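Local coordinates for lipid-transfer protein (Thermomonospora curvata, PDB 6OK1) that belongs to the thiolase superfamily and adopts its fold, its own function being unassigned, at residues Ile267-Leu272 with Val380-Leu385. Sequence-based numbering, arbitrary orientation.
Sequences IPEMGL and VPTSGL
Glu269 and Met270 meet Thr382 from neighbouring positions on the first turn of helix 268-281, and both side chains cross the threonine at about a right angle. Glu269 CB stands 4.4 Å from Thr382 CG2. One bond further, CG lies 3.9 Å from the same methyl and borders Val380 O. A chi1 of 59° sets CG between the backbone N and the carbonyl carbon, and the bend at chi2 (-88°) turns the carboxylate aside from the threonine. There OE1 forms a salt bridge with Arg261, while OE2 accepts from Gln253 and from a water 2.8 Å away. That water also donates to Val380 O at 2.9 Å and so bridges the segments. These three partners serve both oxygens of the buried carboxylate.

Met270 adds a second apolar contact to Thr382 CG2, beside that of Glu269 CG. Bends at chi2 and chi3 bring its CE to 3.7 Å from Thr382 CG2 and 3.5 Å from Thr382 OG1; the hydroxyl is hydrogen-bonded to Gly377 O.

The helix and strand segments run at 34° to each other, their axes 8.0 Å apart at closest approach. The first turn of helix 268-281 sits against the loop residue Val380 and the start of strand 382-388, which lies between strands 240-248 and 371-375 in the mixed sheet of this thiolase-type fold; helix 86-98 contacts Ser383 and Leu385, while helix 301-307 flanks Met270.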
loop_
_atom_site.group_PDB
_atom_site.type_symbol
_atom_site.label_atom_id
_atom_site.label_comp_id
_atom_site.label_asym_id
_atom_site.label_seq_id
_atom_site.Cartn_x
_atom_site.Cartn_y
_atom_site.Cartn_z
ATOM N N ILE A 267 11.731 1.116 -22.038
ATOM C CA ILE A 267 11.056 1.136 -20.738
ATOM C C ILE A 267 11.244 2.548 -20.203
ATOM O O ILE A 267 12.147 2.785 -19.396
ATOM C CB ILE A 267 11.616 0.117 -19.740
ATOM C CG1 ILE A 267 11.750 -1.285 -20.341
ATOM C CG2 ILE A 267 10.705 0.071 -18.512
ATOM C CD1 ILE A 267 12.560 -2.206 -19.470
ATOM N N PRO A 268 10.434 3.506 -20.649
ATOM C CA PRO A 268 10.686 4.910 -20.292
ATOM C C PRO A 268 10.738 5.138 -18.800
ATOM O O PRO A 268 11.491 5.997 -18.319
ATOM C CB PRO A 268 9.498 5.640 -20.919
ATOM C CG PRO A 268 8.966 4.727 -21.955
ATOM C CD PRO A 268 9.316 3.345 -21.592
ATOM N N GLU A 269 9.935 4.388 -18.047
ATOM C CA GLU A 269 9.937 4.573 -16.606
ATOM C C GLU A 269 11.253 4.118 -15.982
ATOM O O GLU A 269 11.672 4.670 -14.953
ATOM C CB GLU A 269 8.719 3.854 -15.996
ATOM C CG GLU A 269 8.628 2.343 -16.239
ATOM C CD GLU A 269 7.908 1.916 -17.514
ATOM O OE1 GLU A 269 7.854 2.695 -18.497
ATOM O OE2 GLU A 269 7.358 0.764 -17.544
ATOM N N MET A 270 11.953 3.158 -16.600
ATOM C CA MET A 270 13.281 2.804 -16.114
ATOM C C MET A 270 14.313 3.836 -16.542
ATOM O O MET A 270 15.263 4.090 -15.796
ATOM C CB MET A 270 13.698 1.407 -16.612
ATOM C CG MET A 270 14.928 0.830 -15.896
ATOM S SD MET A 270 14.580 0.522 -14.139
ATOM C CE MET A 270 13.556 -0.961 -14.227
ATOM N N GLY A 271 14.142 4.452 -17.709
ATOM C CA GLY A 271 14.991 5.579 -18.059
ATOM C C GLY A 271 14.888 6.701 -17.044
ATOM O O GLY A 271 15.894 7.328 -16.690
ATOM N N LEU A 272 13.676 6.951 -16.545
ATOM C CA LEU A 272 13.457 8.006 -15.562
ATOM C C LEU A 272 14.107 7.654 -14.232
ATOM O O LEU A 272 14.696 8.519 -13.573
ATOM C CB LEU A 272 11.950 8.224 -15.403
ATOM C CG LEU A 272 11.484 9.139 -14.292
ATOM C CD1 LEU A 272 12.022 10.512 -14.544
ATOM C CD2 LEU A 272 9.952 9.154 -14.329
ATOM N N VAL A 380 6.130 -2.258 -14.999
ATOM C CA VAL A 380 5.297 -1.616 -13.981
ATOM C C VAL A 380 6.003 -0.340 -13.539
ATOM O O VAL A 380 7.209 -0.177 -13.737
ATOM C CB VAL A 380 5.079 -2.542 -12.757
ATOM C CG1 VAL A 380 4.089 -3.650 -13.045
ATOM C CG2 VAL A 380 6.418 -3.120 -12.269
ATOM N N PRO A 381 5.285 0.551 -12.872
ATOM C CA PRO A 381 5.987 1.574 -12.085
ATOM C C PRO A 381 7.078 0.907 -11.277
ATOM O O PRO A 381 6.847 -0.114 -10.608
ATOM C CB PRO A 381 4.888 2.134 -11.190
ATOM C CG PRO A 381 3.653 1.916 -11.932
ATOM C CD PRO A 381 3.838 0.599 -12.675
ATOM N N THR A 382 8.269 1.491 -11.324
ATOM C CA THR A 382 9.451 0.767 -10.920
ATOM C C THR A 382 10.357 1.665 -10.088
ATOM O O THR A 382 9.971 2.752 -9.635
ATOM C CB THR A 382 10.115 0.150 -12.171
ATOM O OG1 THR A 382 11.134 -0.773 -11.774
ATOM C CG2 THR A 382 10.704 1.191 -13.117
ATOM N N SER A 383 11.558 1.169 -9.849
ATOM C CA SER A 383 12.513 1.813 -8.949
ATOM C C SER A 383 13.906 1.255 -9.194
ATOM O O SER A 383 14.091 0.259 -9.892
ATOM C CB SER A 383 12.078 1.634 -7.473
ATOM O OG SER A 383 11.828 0.274 -7.150
ATOM N N GLY A 384 14.899 1.922 -8.603
ATOM C CA GLY A 384 16.281 1.502 -8.735
ATOM C C GLY A 384 17.100 2.041 -7.589
ATOM O O GLY A 384 16.677 2.958 -6.873
ATOM N N LEU A 385 18.299 1.481 -7.451
ATOM C CA LEU A 385 19.276 1.959 -6.480
ATOM C C LEU A 385 20.635 2.014 -7.136
ATOM O O LEU A 385 20.943 1.213 -8.014
ATOM C CB LEU A 385 19.423 1.041 -5.272
ATOM C CG LEU A 385 18.142 0.776 -4.481
ATOM C CD1 LEU A 385 18.352 -0.410 -3.601
ATOM C CD2 LEU A 385 17.716 2.000 -3.693
HETATM O O HOH W 1 8.954 -0.896 -15.914
#